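Local coordinates for quinone oxidoreductase 1 (Escherichia coli, PDB 1QOR), which catalyses the NADPH-dependent reduction of quinones to 1,4-benzosemiquinones, working as a homodimer of the zinc-containing alcohol dehydrogenase family, at residues S121-K124 with G125-Y129. Residues are numbered along the deposited sequence; the frame is centred on the assembly and turned at random.
Sequences SFLK and GLTVY. With NDP (NADPH dihydro-nicotinamide-adenine-dinucleotide phosphate), chain D.
T127 turns its hydroxyl back onto the preceding turn of helix 115-135, which passes the nicotinamide end of NADPH in this medium-chain dehydrogenase fold. With OG1 anti to its own carbonyl carbon (chi1 -57°), the T127 hydroxyl is carried back along the helix, and T127 OG1 donates to L123 O at 2.8 Å. The T127 backbone N bonds the same oxygen, reaching it from the opposite face of the carbonyl plane, so L123 O is gripped twice. The i to i+4 ladder continues on both sides: L126 N to F122 O, V128 N to K124 O, and G125 N to S121 O, the last bent (135° at the hydrogen). The helix is kinked here, the N atoms of L123 and K124 lacking bonds to the turn before; E64 OE2 accepts from L123 N. K124 NZ bonds N41 OD1 and I40 O, while S121 OG bonds Q117 O. L126 CD1 lies over one face of the F122 ring, 4.0 Å from its centroid. T127 OG1 also lies 3.2 Å from NDP C4N. A valine here, lacking the hydroxyl, would probably leave L123 O with only the backbone N as donor and the nicotinamide C4N without its polar neighbour. L123 CD2 approaches NDP C5N at 3.7 Å, and T127 CG2 comes within 3.4 Å of NDP C4N.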
loop_
_atom_site.group_PDB
_atom_site.type_symbol
_atom_site.label_atom_id
_atom_site.label_comp_id
_atom_site.label_asym_id
_atom_site.label_seq_id
_atom_site.Cartn_x
_atom_site.Cartn_y
_atom_site.Cartn_z
ATOM N N SER A 121 27.814 4.478 6.050
ATOM C CA SER A 121 26.508 4.602 6.645
ATOM C C SER A 121 25.608 5.728 6.236
ATOM O O SER A 121 24.493 5.813 6.770
ATOM C CB SER A 121 26.756 4.790 8.141
ATOM O OG SER A 121 27.450 6.030 8.323
ATOM N N PHE A 122 26.060 6.623 5.367
ATOM C CA PHE A 122 25.198 7.758 5.011
ATOM C C PHE A 122 23.902 7.391 4.229
ATOM O O PHE A 122 22.793 7.659 4.687
ATOM C CB PHE A 122 26.006 8.869 4.317
ATOM C CG PHE A 122 25.322 10.221 4.348
ATOM C CD1 PHE A 122 24.980 10.818 5.565
ATOM C CD2 PHE A 122 24.991 10.878 3.161
ATOM C CE1 PHE A 122 24.316 12.052 5.598
ATOM C CE2 PHE A 122 24.329 12.112 3.186
ATOM C CZ PHE A 122 23.994 12.697 4.402
ATOM N N LEU A 123 24.041 6.759 3.069
ATOM C CA LEU A 123 22.873 6.354 2.287
ATOM C C LEU A 123 22.031 5.343 3.086
ATOM O O LEU A 123 20.834 5.492 3.213
ATOM C CB LEU A 123 23.312 5.714 0.951
ATOM C CG LEU A 123 22.213 5.532 -0.115
ATOM C CD1 LEU A 123 22.799 5.559 -1.551
ATOM C CD2 LEU A 123 21.493 4.226 0.130
ATOM N N LYS A 124 22.673 4.311 3.633
ATOM C CA LYS A 124 21.955 3.301 4.390
ATOM C C LYS A 124 21.318 3.859 5.694
ATOM O O LYS A 124 20.192 3.461 6.071
ATOM C CB LYS A 124 22.902 2.145 4.689
ATOM C CG LYS A 124 23.409 1.396 3.457
ATOM C CD LYS A 124 24.651 0.531 3.821
ATOM C CE LYS A 124 25.506 0.124 2.594
ATOM N NZ LYS A 124 26.246 1.258 1.862
ATOM N N GLY A 125 21.979 4.813 6.352
ATOM C CA GLY A 125 21.431 5.360 7.594
ATOM C C GLY A 125 20.235 6.259 7.331
ATOM O O GLY A 125 19.269 6.308 8.124
ATOM N N LEU A 126 20.303 7.031 6.245
ATOM C CA LEU A 126 19.174 7.902 5.864
ATOM C C LEU A 126 17.979 6.988 5.529
ATOM O O LEU A 126 16.799 7.326 5.799
ATOM C CB LEU A 126 19.567 8.746 4.649
ATOM C CG LEU A 126 20.658 9.817 4.878
ATOM C CD1 LEU A 126 20.892 10.514 3.573
ATOM C CD2 LEU A 126 20.229 10.872 5.887
ATOM N N THR A 127 18.272 5.842 4.916
ATOM C CA THR A 127 17.231 4.875 4.614
ATOM C C THR A 127 16.608 4.333 5.924
ATOM O O THR A 127 15.385 4.323 6.099
ATOM C CB THR A 127 17.812 3.707 3.852
ATOM O OG1 THR A 127 18.432 4.213 2.674
ATOM C CG2 THR A 127 16.728 2.719 3.460
ATOM N N VAL A 128 17.456 3.959 6.885
ATOM C CA VAL A 128 16.916 3.423 8.131
ATOM C C VAL A 128 16.104 4.498 8.823
ATOM O O VAL A 128 15.028 4.232 9.361
ATOM C CB VAL A 128 18.022 2.841 9.049
ATOM C CG1 VAL A 128 17.494 2.636 10.468
ATOM C CG2 VAL A 128 18.517 1.533 8.463
ATOM N N TYR A 129 16.584 5.729 8.762
ATOM C CA TYR A 129 15.856 6.797 9.397
ATOM C C TYR A 129 14.440 6.981 8.812
ATOM O O TYR A 129 13.458 7.020 9.580
ATOM C CB TYR A 129 16.647 8.112 9.313
ATOM C CG TYR A 129 15.868 9.326 9.786
ATOM C CD1 TYR A 129 15.691 9.583 11.143
ATOM C CD2 TYR A 129 15.302 10.219 8.862
ATOM C CE1 TYR A 129 14.999 10.674 11.572
ATOM C CE2 TYR A 129 14.595 11.339 9.282
ATOM C CZ TYR A 129 14.467 11.553 10.635
ATOM O OH TYR A 129 13.893 12.714 11.062
HETATM P PA NDP D . 23.130 -5.879 1.920
HETATM O O1A NDP D . 24.489 -5.572 2.435
HETATM O O2A NDP D . 22.010 -5.980 2.892
HETATM O O5B NDP D . 23.160 -7.119 0.989
HETATM C C5B NDP D . 22.002 -7.779 0.549
HETATM C C4B NDP D . 21.706 -8.908 1.489
HETATM O O4B NDP D . 20.397 -9.289 1.087
HETATM C C3B NDP D . 22.556 -10.179 1.356
HETATM O O3B NDP D . 23.771 -10.036 2.140
HETATM C C2B NDP D . 21.566 -11.276 1.716
HETATM O O2B NDP D . 21.679 -11.535 3.109
HETATM C C1B NDP D . 20.148 -10.667 1.324
HETATM N N9A NDP D . 19.682 -11.505 0.208
HETATM C C8A NDP D . 18.637 -12.333 0.193
HETATM N N7A NDP D . 18.567 -12.954 -0.991
HETATM C C5A NDP D . 19.585 -12.482 -1.675
HETATM C C6A NDP D . 19.931 -12.869 -2.964
HETATM N N6A NDP D . 19.247 -13.771 -3.658
HETATM N N1A NDP D . 21.016 -12.281 -3.470
HETATM C C2A NDP D . 21.749 -11.360 -2.785
HETATM N N3A NDP D . 21.409 -11.001 -1.545
HETATM C C4A NDP D . 20.313 -11.573 -0.966
HETATM O O3 NDP D . 22.823 -4.627 0.989
HETATM P PN NDP D . 22.518 -3.094 1.218
HETATM O O1N NDP D . 22.568 -2.713 2.675
HETATM O O2N NDP D . 23.327 -2.293 0.223
HETATM O O5D NDP D . 20.952 -3.078 0.708
HETATM C C5D NDP D . 19.911 -3.876 1.254
HETATM C C4D NDP D . 18.670 -3.777 0.431
HETATM O O4D NDP D . 18.065 -2.474 0.589
HETATM C C3D NDP D . 18.910 -3.966 -1.062
HETATM O O3D NDP D . 17.863 -4.758 -1.630
HETATM C C2D NDP D . 18.864 -2.508 -1.570
HETATM O O2D NDP D . 18.552 -2.443 -2.939
HETATM C C1D NDP D . 17.774 -1.889 -0.744
HETATM N N1N NDP D . 17.790 -0.439 -0.413
HETATM C C2N NDP D . 16.648 0.304 -0.585
HETATM C C3N NDP D . 16.683 1.649 -0.260
HETATM C C7N NDP D . 15.434 2.511 -0.395
HETATM O O7N NDP D . 15.441 3.692 -0.068
HETATM N N7N NDP D . 14.381 1.884 -0.875
HETATM C C4N NDP D . 17.827 2.250 0.236
HETATM C C5N NDP D . 18.981 1.476 0.408
HETATM C C6N NDP D . 18.949 0.133 0.071
HETATM P P2B NDP D . 21.318 -13.035 3.734
HETATM O O1X NDP D . 21.296 -12.826 5.198
HETATM O O2X NDP D . 20.003 -13.388 3.184
HETATM O O3X NDP D . 22.412 -13.887 3.231
#